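Local coordinates for DNA-damage inducible protein DDI1-like protein (Leishmania major, PDB 5YQ8) that probably acts as an aspartic protease, through a retropepsin-like domain of a Ddi1 protein that pairs with a second copy, at residues 4-18 and 118-130. Sequence-based numbering, arbitrary orientation.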
loop_
_atom_site.group_PDB
_atom_site.type_symbol
_atom_site.label_atom_id
_atom_site.label_comp_id
_atom_site.label_asym_id
_atom_site.label_seq_id
_atom_site.Cartn_x
_atom_site.Cartn_y
_atom_site.Cartn_z
ATOM N N THR A 4 -11.096 -5.710 -4.497
ATOM C CA THR A 4 -9.982 -6.641 -4.634
ATOM C C THR A 4 -8.627 -5.992 -4.263
ATOM O O THR A 4 -8.295 -4.936 -4.695
ATOM C CB THR A 4 -9.922 -7.143 -6.078
ATOM O OG1 THR A 4 -11.168 -7.778 -6.365
ATOM C CG2 THR A 4 -8.752 -8.151 -6.302
ATOM N N MET A 5 -7.823 -6.672 -3.498
ATOM C CA MET A 5 -6.461 -6.121 -3.182
ATOM C C MET A 5 -5.578 -6.384 -4.357
ATOM O O MET A 5 -5.939 -7.208 -5.163
ATOM C CB MET A 5 -5.862 -6.765 -1.920
ATOM C CG MET A 5 -6.793 -6.786 -0.741
ATOM S SD MET A 5 -6.993 -5.224 0.130
ATOM C CE MET A 5 -8.414 -4.599 -0.661
ATOM N N LEU A 6 -4.437 -5.715 -4.469
ATOM C CA LEU A 6 -3.597 -5.744 -5.698
ATOM C C LEU A 6 -2.559 -6.857 -5.608
ATOM O O LEU A 6 -1.695 -6.818 -4.748
ATOM C CB LEU A 6 -2.840 -4.420 -5.929
ATOM C CG LEU A 6 -3.701 -3.173 -5.984
ATOM C CD1 LEU A 6 -2.867 -1.926 -6.369
ATOM C CD2 LEU A 6 -4.876 -3.389 -6.983
ATOM N N TYR A 7 -2.679 -7.842 -6.497
ATOM C CA TYR A 7 -1.654 -8.869 -6.705
ATOM C C TYR A 7 -1.240 -8.942 -8.168
ATOM O O TYR A 7 -2.035 -8.752 -9.032
ATOM C CB TYR A 7 -2.149 -10.227 -6.259
ATOM C CG TYR A 7 -2.329 -10.357 -4.775
ATOM C CD1 TYR A 7 -3.475 -9.843 -4.111
ATOM C CD2 TYR A 7 -1.417 -11.084 -4.027
ATOM C CE1 TYR A 7 -3.602 -9.971 -2.752
ATOM C CE2 TYR A 7 -1.577 -11.244 -2.658
ATOM C CZ TYR A 7 -2.631 -10.674 -2.033
ATOM O OH TYR A 7 -2.705 -10.902 -0.727
ATOM N N VAL A 8 0.029 -9.159 -8.412
ATOM C CA VAL A 8 0.534 -9.520 -9.701
ATOM C C VAL A 8 1.193 -10.886 -9.686
ATOM O O VAL A 8 1.811 -11.282 -8.684
ATOM C CB VAL A 8 1.486 -8.472 -10.211
ATOM C CG1 VAL A 8 0.729 -7.190 -10.535
ATOM C CG2 VAL A 8 2.658 -8.238 -9.240
ATOM N N PRO A 9 1.070 -11.618 -10.814
ATOM C CA PRO A 9 1.865 -12.847 -10.918
ATOM C C PRO A 9 3.306 -12.572 -11.384
ATOM O O PRO A 9 3.604 -11.539 -11.939
ATOM C CB PRO A 9 1.105 -13.655 -11.934
ATOM C CG PRO A 9 0.517 -12.542 -12.866
ATOM C CD PRO A 9 0.224 -11.381 -12.003
ATOM N N CYS A 10 4.197 -13.501 -11.105
ATOM C CA CYS A 10 5.578 -13.476 -11.543
ATOM C C CYS A 10 6.209 -14.843 -11.303
ATOM O O CYS A 10 5.609 -15.711 -10.696
ATOM C CB CYS A 10 6.376 -12.427 -10.734
ATOM S SG CYS A 10 6.470 -12.639 -8.922
ATOM N N THR A 11 7.465 -15.012 -11.710
ATOM C CA THR A 11 8.189 -16.281 -11.509
ATOM C C THR A 11 9.589 -16.016 -10.930
ATOM O O THR A 11 10.276 -15.126 -11.369
ATOM C CB THR A 11 8.348 -17.079 -12.845
ATOM O OG1 THR A 11 9.115 -16.327 -13.803
ATOM C CG2 THR A 11 7.034 -17.387 -13.447
ATOM N N ILE A 12 10.031 -16.853 -10.003
ATOM C CA ILE A 12 11.377 -16.863 -9.494
ATOM C C ILE A 12 11.920 -18.263 -9.679
ATOM O O ILE A 12 11.379 -19.224 -9.082
ATOM C CB ILE A 12 11.385 -16.526 -8.010
ATOM C CG1 ILE A 12 10.677 -15.172 -7.791
ATOM C CG2 ILE A 12 12.814 -16.487 -7.476
ATOM C CD1 ILE A 12 10.708 -14.577 -6.395
ATOM N N ASN A 13 12.989 -18.385 -10.462
ATOM C CA ASN A 13 13.571 -19.670 -10.857
ATOM C C ASN A 13 12.486 -20.564 -11.400
ATOM O O ASN A 13 12.194 -21.592 -10.759
ATOM C CB ASN A 13 14.199 -20.411 -9.695
ATOM C CG ASN A 13 15.180 -19.602 -9.001
ATOM O OD1 ASN A 13 16.128 -19.107 -9.599
ATOM N ND2 ASN A 13 15.002 -19.502 -7.725
ATOM N N GLN A 14 11.808 -20.144 -12.459
ATOM C CA GLN A 14 10.803 -20.976 -13.147
ATOM C C GLN A 14 9.475 -21.206 -12.385
ATOM O O GLN A 14 8.554 -21.720 -13.004
ATOM C CB GLN A 14 11.427 -22.384 -13.486
ATOM C CG GLN A 14 12.704 -22.417 -14.293
ATOM C CD GLN A 14 12.443 -21.966 -15.702
ATOM O OE1 GLN A 14 11.308 -22.008 -16.184
ATOM N NE2 GLN A 14 13.471 -21.469 -16.345
ATOM N N VAL A 15 9.399 -20.893 -11.084
ATOM C CA VAL A 15 8.316 -21.218 -10.207
ATOM C C VAL A 15 7.353 -20.047 -10.123
ATOM O O VAL A 15 7.718 -18.923 -9.905
ATOM C CB VAL A 15 8.829 -21.511 -8.791
ATOM C CG1 VAL A 15 7.644 -21.818 -7.809
ATOM C CG2 VAL A 15 9.840 -22.651 -8.819
ATOM N N LEU A 16 6.095 -20.363 -10.272
ATOM C CA LEU A 16 5.057 -19.327 -10.301
ATOM C C LEU A 16 4.663 -18.805 -8.934
ATOM O O LEU A 16 4.361 -19.615 -8.040
ATOM C CB LEU A 16 3.828 -19.832 -11.017
ATOM C CG LEU A 16 2.715 -18.849 -11.287
ATOM C CD1 LEU A 16 3.269 -17.677 -12.043
ATOM C CD2 LEU A 16 1.610 -19.502 -12.097
ATOM N N VAL A 17 4.669 -17.468 -8.765
ATOM C CA VAL A 17 4.313 -16.862 -7.494
ATOM C C VAL A 17 3.479 -15.615 -7.695
ATOM O O VAL A 17 3.664 -14.902 -8.717
ATOM C CB VAL A 17 5.570 -16.551 -6.658
ATOM C CG1 VAL A 17 6.198 -17.824 -6.067
ATOM C CG2 VAL A 17 6.615 -15.901 -7.494
ATOM N N LYS A 18 2.530 -15.376 -6.788
ATOM C CA LYS A 18 1.798 -14.150 -6.800
ATOM C C LYS A 18 2.296 -13.188 -5.709
ATOM O O LYS A 18 2.650 -13.615 -4.615
ATOM C CB LYS A 18 0.303 -14.381 -6.670
ATOM C CG LYS A 18 -0.247 -14.720 -5.300
ATOM C CD LYS A 18 -1.718 -14.374 -5.236
ATOM C CE LYS A 18 -2.290 -14.891 -3.938
ATOM N NZ LYS A 18 -2.168 -16.386 -3.771
ATOM N N VAL A 118 1.655 -5.254 -16.345
ATOM C CA VAL A 118 1.105 -6.490 -15.813
ATOM C C VAL A 118 -0.245 -6.123 -15.198
ATOM O O VAL A 118 -0.291 -5.366 -14.254
ATOM C CB VAL A 118 1.977 -7.064 -14.674
ATOM C CG1 VAL A 118 1.590 -8.471 -14.292
ATOM C CG2 VAL A 118 3.378 -7.149 -15.128
ATOM N N PRO A 119 -1.338 -6.756 -15.644
ATOM C CA PRO A 119 -2.634 -6.497 -15.049
ATOM C C PRO A 119 -2.727 -7.212 -13.697
ATOM O O PRO A 119 -2.155 -8.284 -13.508
ATOM C CB PRO A 119 -3.627 -7.076 -16.050
ATOM C CG PRO A 119 -2.860 -7.959 -16.960
ATOM C CD PRO A 119 -1.399 -7.890 -16.563
ATOM N N PHE A 120 -3.394 -6.548 -12.766
ATOM C CA PHE A 120 -3.668 -7.073 -11.449
ATOM C C PHE A 120 -4.595 -8.218 -11.629
ATOM O O PHE A 120 -5.545 -8.184 -12.496
ATOM C CB PHE A 120 -4.281 -6.012 -10.528
ATOM C CG PHE A 120 -3.327 -4.869 -10.244
ATOM C CD1 PHE A 120 -2.075 -5.107 -9.671
ATOM C CD2 PHE A 120 -3.647 -3.560 -10.615
ATOM C CE1 PHE A 120 -1.160 -4.051 -9.485
ATOM C CE2 PHE A 120 -2.733 -2.518 -10.411
ATOM C CZ PHE A 120 -1.487 -2.766 -9.845
ATOM N N LEU A 121 -4.348 -9.223 -10.800
ATOM C CA LEU A 121 -5.108 -10.417 -10.864
ATOM C C LEU A 121 -6.543 -10.133 -10.459
ATOM O O LEU A 121 -6.780 -9.342 -9.521
ATOM C CB LEU A 121 -4.544 -11.485 -9.939
ATOM C CG LEU A 121 -3.141 -12.008 -10.213
ATOM C CD1 LEU A 121 -2.680 -12.756 -8.997
ATOM C CD2 LEU A 121 -3.122 -12.925 -11.422
ATOM N N PRO A 122 -7.502 -10.806 -11.138
ATOM C CA PRO A 122 -8.902 -10.668 -10.762
ATOM C C PRO A 122 -9.179 -11.344 -9.465
ATOM O O PRO A 122 -8.431 -12.181 -9.063
ATOM C CB PRO A 122 -9.640 -11.346 -11.903
ATOM C CG PRO A 122 -8.634 -12.149 -12.570
ATOM C CD PRO A 122 -7.367 -11.445 -12.449
ATOM N N GLU A 123 -10.248 -10.955 -8.799
ATOM C CA GLU A 123 -10.565 -11.502 -7.459
ATOM C C GLU A 123 -10.655 -12.993 -7.514
ATOM O O GLU A 123 -10.226 -13.670 -6.568
ATOM C CB GLU A 123 -11.924 -10.965 -6.936
ATOM C CG GLU A 123 -12.321 -11.330 -5.477
ATOM C CD GLU A 123 -11.182 -11.182 -4.463
ATOM O OE1 GLU A 123 -10.804 -12.213 -3.818
ATOM O OE2 GLU A 123 -10.634 -10.061 -4.315
ATOM N N ASN A 124 -11.253 -13.542 -8.580
ATOM C CA ASN A 124 -11.420 -14.999 -8.594
ATOM C C ASN A 124 -10.111 -15.746 -8.870
ATOM O O ASN A 124 -10.119 -16.968 -8.749
ATOM C CB ASN A 124 -12.534 -15.452 -9.558
ATOM C CG ASN A 124 -13.943 -15.010 -9.100
ATOM O OD1 ASN A 124 -14.299 -15.150 -7.934
ATOM N ND2 ASN A 124 -14.726 -14.480 -10.005
ATOM N N ASP A 125 -9.007 -15.033 -9.202
ATOM C CA ASP A 125 -7.673 -15.672 -9.327
ATOM C C ASP A 125 -6.869 -15.812 -8.021
ATOM O O ASP A 125 -6.030 -16.670 -7.989
ATOM C CB ASP A 125 -6.760 -14.975 -10.349
ATOM C CG ASP A 125 -6.969 -15.451 -11.762
ATOM O OD1 ASP A 125 -7.613 -16.444 -11.999
ATOM O OD2 ASP A 125 -6.543 -14.781 -12.714
ATOM N N LEU A 126 -7.143 -15.030 -6.964
ATOM C CA LEU A 126 -6.278 -14.943 -5.797
ATOM C C LEU A 126 -6.122 -16.286 -5.006
ATOM O O LEU A 126 -5.009 -16.778 -4.883
ATOM C CB LEU A 126 -6.654 -13.743 -4.909
ATOM C CG LEU A 126 -6.636 -12.334 -5.562
ATOM C CD1 LEU A 126 -6.816 -11.207 -4.532
ATOM C CD2 LEU A 126 -5.382 -11.990 -6.329
ATOM N N PRO A 127 -7.217 -16.906 -4.508
ATOM C CA PRO A 127 -7.007 -18.067 -3.625
ATOM C C PRO A 127 -6.896 -19.412 -4.295
ATOM O O PRO A 127 -7.497 -20.325 -3.814
ATOM C CB PRO A 127 -8.225 -18.021 -2.741
ATOM C CG PRO A 127 -9.277 -17.412 -3.603
ATOM C CD PRO A 127 -8.619 -16.488 -4.545
ATOM N N ALA A 128 -6.213 -19.490 -5.428
ATOM C CA ALA A 128 -5.899 -20.743 -6.043
ATOM C C ALA A 128 -4.444 -20.863 -6.548
ATOM O O ALA A 128 -3.932 -21.972 -6.523
ATOM C CB ALA A 128 -6.905 -21.045 -7.147
ATOM N N LEU A 129 -3.756 -19.775 -6.930
ATOM C CA LEU A 129 -2.332 -19.793 -7.248
ATOM C C LEU A 129 -1.442 -19.985 -6.038
ATOM O O LEU A 129 -1.557 -19.248 -5.074
ATOM C CB LEU A 129 -1.902 -18.483 -7.866
ATOM C CG LEU A 129 -2.119 -18.301 -9.364
ATOM C CD1 LEU A 129 -3.542 -17.795 -9.632
ATOM C CD2 LEU A 129 -1.073 -17.351 -9.907
ATOM N N ALA A 130 -0.521 -20.939 -6.129
ATOM C CA ALA A 130 0.398 -21.236 -5.044
ATOM C C ALA A 130 1.789 -20.692 -5.400
ATOM O O ALA A 130 1.944 -19.538 -5.845
ATOM C CB ALA A 130 0.429 -22.750 -4.746
HETATM O O HOH W 1 -5.369 -8.089 -7.381
HETATM O O HOH W 2 -8.761 -8.968 -2.210
#
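Leu121 N donates to Tyr7 O over 2.9 Å in a nearly straight bond (170° at the hydrogen), fastening the chain just after strand 116-119 to Tyr7. The same carbonyl oxygen lies at the edge of the Phe120 ring and takes a CA-H...O contact from Phe120 CA. Leu6 covers one face of that ring, its CD2 4.0 Å from the centroid and close to the ring normal, while CD1 reaches toward CZ; Val8 CG1 approaches CD1 of the ring at 3.6 Å. Leu121 divides its methyls between neighbours, CD1 against Tyr7 CB and CD2 against the Pro9 ring at CD. The Leu126 side chain crosses that of Tyr7 at about a right angle and meets its ring obliquely, Leu126 CD1 and CD2 each 3.6 Å from Tyr7 CD1. Two waters add bridges: one, between backbones, accepts from Tyr7 N and donates to Met5 O and Leu121 O, and a second links Met5 N to the Glu123 carboxylate at OE2, which also sits 3.1 Å from Thr4 OG1. Lys18, extended over chi2 and chi3 and bent at chi4 (-60°), brings NZ to Leu126 O at 3.1 Å and, more weakly, to Leu129 O, gripping the C-terminal tail. Leu129 CD2 meets Leu16 CD2 near the chain end. Behind this layer, Phe20 meets the Tyr7 ring, Val8 packs on Ala19 and Val21, and Lys98 of the second subunit packs on Leu6. The tail thus lies along the beta hairpin of strands 7-12 and 15-21, closed by a type I' turn; its second strand runs straight into Asp22, the probable catalytic aspartate of the retropepsin fold.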